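Local atomic coordinates of predicted acyltransferase with acyl-CoA N-acyltransferase domain (Escherichia coli, PDB entry 4RS2), a protein that binds coenzyme A and probably transfers acyl groups as a GNAT-family N-acyltransferase, and on overexpression suppresses RhyB small-RNA silencing of multiple targets. Residues 50-60 against 71-79. Sequence-based numbering, arbitrary orientation.
Sequences LREDGFLTLGL and GYVAFSPVD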
# COMPACT_ATOMS: atom_id res chain seq x y z
N LEU A 50 12.64 2.57 -3.69
CA LEU A 50 12.37 2.66 -2.26
C LEU A 50 13.15 1.61 -1.50
O LEU A 50 13.73 1.90 -0.45
CB LEU A 50 10.88 2.46 -1.97
CG LEU A 50 9.92 3.55 -2.44
CD1 LEU A 50 8.48 3.11 -2.33
CD2 LEU A 50 10.14 4.85 -1.69
N ARG A 51 13.18 0.40 -2.02
CA ARG A 51 13.88 -0.65 -1.32
C ARG A 51 15.37 -0.40 -1.28
O ARG A 51 16.02 -0.57 -0.23
CB ARG A 51 13.62 -2.01 -1.99
CG ARG A 51 14.29 -3.16 -1.25
CD ARG A 51 14.05 -4.51 -1.91
NE ARG A 51 12.64 -4.89 -2.04
CZ ARG A 51 11.99 -4.93 -3.20
NH1 ARG A 51 12.62 -4.61 -4.33
NH2 ARG A 51 10.71 -5.30 -3.22
N GLU A 52 15.92 -0.02 -2.42
CA GLU A 52 17.35 0.18 -2.52
C GLU A 52 17.82 1.27 -1.58
O GLU A 52 18.91 1.16 -0.98
CB GLU A 52 17.73 0.53 -3.96
CG GLU A 52 19.24 0.62 -4.18
CD GLU A 52 19.59 1.25 -5.51
OE1 GLU A 52 18.91 0.96 -6.51
OE2 GLU A 52 20.56 2.04 -5.55
N ASP A 53 17.01 2.31 -1.41
CA ASP A 53 17.42 3.46 -0.60
C ASP A 53 16.93 3.44 0.87
O ASP A 53 17.19 4.37 1.63
CB ASP A 53 17.00 4.72 -1.33
CG ASP A 53 17.74 4.90 -2.65
OD1 ASP A 53 18.97 4.72 -2.68
OD2 ASP A 53 17.12 5.25 -3.68
N GLY A 54 16.23 2.37 1.27
CA GLY A 54 15.76 2.24 2.67
C GLY A 54 14.51 2.99 3.07
O GLY A 54 14.33 3.40 4.22
N PHE A 55 13.61 3.19 2.11
CA PHE A 55 12.34 3.88 2.35
C PHE A 55 11.11 3.00 2.12
O PHE A 55 10.01 3.47 1.92
CB PHE A 55 12.28 5.17 1.55
CG PHE A 55 13.31 6.15 1.98
CD1 PHE A 55 13.14 6.84 3.14
CD2 PHE A 55 14.49 6.29 1.28
CE1 PHE A 55 14.08 7.74 3.57
CE2 PHE A 55 15.45 7.17 1.71
CZ PHE A 55 15.25 7.88 2.86
N LEU A 56 11.31 1.69 2.14
CA LEU A 56 10.21 0.74 2.06
C LEU A 56 9.99 0.29 3.50
O LEU A 56 10.72 -0.56 3.98
CB LEU A 56 10.57 -0.43 1.13
CG LEU A 56 9.48 -1.27 0.47
CD1 LEU A 56 8.53 -0.43 -0.36
CD2 LEU A 56 10.11 -2.33 -0.41
N THR A 57 9.00 0.89 4.18
CA THR A 57 8.72 0.61 5.59
C THR A 57 8.28 -0.81 5.83
O THR A 57 8.63 -1.43 6.80
CB THR A 57 7.58 1.53 6.07
OG1 THR A 57 7.93 2.90 5.86
CG2 THR A 57 7.24 1.31 7.51
N LEU A 58 7.43 -1.30 4.94
CA LEU A 58 6.89 -2.64 5.08
C LEU A 58 6.35 -3.05 3.71
O LEU A 58 5.79 -2.23 3.01
CB LEU A 58 5.76 -2.69 6.13
CG LEU A 58 5.05 -4.05 6.32
CD1 LEU A 58 6.02 -5.07 6.89
CD2 LEU A 58 3.85 -3.88 7.24
N GLY A 59 6.60 -4.31 3.35
CA GLY A 59 6.06 -4.91 2.14
C GLY A 59 5.54 -6.28 2.52
O GLY A 59 6.15 -6.96 3.33
N LEU A 60 4.38 -6.64 1.99
CA LEU A 60 3.78 -7.93 2.24
C LEU A 60 3.54 -8.56 0.91
O LEU A 60 3.08 -7.89 -0.03
CB LEU A 60 2.44 -7.84 2.98
CG LEU A 60 2.38 -7.24 4.39
CD1 LEU A 60 1.00 -7.51 4.97
CD2 LEU A 60 3.42 -7.80 5.31
N GLY A 71 0.79 -11.50 -5.24
CA GLY A 71 0.21 -10.28 -4.72
C GLY A 71 1.20 -9.49 -3.92
O GLY A 71 2.14 -10.06 -3.36
N TYR A 72 0.96 -8.19 -3.80
CA TYR A 72 1.89 -7.34 -3.11
C TYR A 72 1.27 -6.08 -2.63
O TYR A 72 0.41 -5.50 -3.32
CB TYR A 72 3.03 -6.97 -4.05
CG TYR A 72 4.19 -6.21 -3.39
CD1 TYR A 72 4.99 -6.78 -2.44
CD2 TYR A 72 4.49 -4.92 -3.76
CE1 TYR A 72 6.04 -6.09 -1.87
CE2 TYR A 72 5.56 -4.24 -3.22
CZ TYR A 72 6.32 -4.82 -2.26
OH TYR A 72 7.40 -4.10 -1.72
N VAL A 73 1.72 -5.63 -1.46
CA VAL A 73 1.37 -4.28 -0.97
C VAL A 73 2.57 -3.73 -0.24
O VAL A 73 3.31 -4.48 0.41
CB VAL A 73 0.12 -4.21 -0.09
CG1 VAL A 73 0.31 -5.00 1.22
CG2 VAL A 73 -0.28 -2.75 0.16
N ALA A 74 2.83 -2.42 -0.43
CA ALA A 74 3.95 -1.77 0.20
C ALA A 74 3.54 -0.46 0.87
O ALA A 74 2.51 0.17 0.57
CB ALA A 74 5.06 -1.50 -0.79
N PHE A 75 4.39 -0.07 1.81
CA PHE A 75 4.19 1.12 2.62
C PHE A 75 5.52 1.83 2.72
O PHE A 75 6.56 1.18 2.82
CB PHE A 75 3.73 0.72 4.03
CG PHE A 75 2.44 -0.06 4.04
CD1 PHE A 75 1.21 0.59 4.10
CD2 PHE A 75 2.47 -1.44 4.00
CE1 PHE A 75 0.05 -0.13 4.15
CE2 PHE A 75 1.28 -2.16 4.02
CZ PHE A 75 0.08 -1.49 4.06
N SER A 76 5.47 3.16 2.74
CA SER A 76 6.68 3.98 2.85
C SER A 76 6.37 5.16 3.76
O SER A 76 5.19 5.48 3.93
CB SER A 76 7.11 4.44 1.46
OG SER A 76 6.08 5.09 0.80
N PRO A 77 7.39 5.80 4.34
CA PRO A 77 7.09 6.85 5.32
C PRO A 77 6.55 8.11 4.69
O PRO A 77 6.94 8.47 3.59
CB PRO A 77 8.44 7.15 5.96
CG PRO A 77 9.43 6.73 4.94
CD PRO A 77 8.82 5.65 4.10
N VAL A 78 5.62 8.77 5.39
CA VAL A 78 5.13 10.09 4.94
C VAL A 78 5.25 11.01 6.14
O VAL A 78 5.19 10.54 7.28
CB VAL A 78 3.68 10.07 4.41
CG1 VAL A 78 3.57 9.10 3.25
CG2 VAL A 78 2.67 9.73 5.50
N ASP A 79 5.49 12.31 5.92
CA ASP A 79 5.54 13.26 7.01
C ASP A 79 4.37 14.19 6.86
O ASP A 79 3.85 14.35 5.77
CB ASP A 79 6.84 14.07 7.01
CG ASP A 79 8.05 13.20 7.20
OD1 ASP A 79 8.09 12.39 8.17
OD2 ASP A 79 8.98 13.34 6.38
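Strand 58-60 runs antiparallel to strand 71-79, their axes 4.7 Å apart at 175°. L60 and V73 form a reciprocal pair: L60 N to V73 O spans 2.9 Å and V73 N to L60 O 3.0 Å. At the next hydrogen-bonded pair, beyond G59 and A74, F75 N bonds L58 O at 2.8 Å, but F75 O faces both T57 N and L58 N and receives a weak bond from each. This classic beta bulge marks where the chain arriving from helix 42-53, closed by a Schellman motif at G54, enters the sheet.

On the face of L58, L60, V73 and F75, the F75 ring brings its edge to L58 O, and helix 104-118 packs against that face. Across the sheet, with CG anti to the backbone N (chi1 -158°), the L56 branch reaches back to the sheet, and its two methyls divide: CD1 3.7 Å from A74 CB, CD2 3.5 Å from Y72 OH. That hydroxyl is hydrogen-bonded to E22, whose carboxylate also forms a salt bridge with R51. Beyond the bulge, P77 CG meets the edge of the F55 ring. The whole is the antiparallel hairpin of the GNAT fold, between helix 104-118 on one face and helix 27-37 on the other.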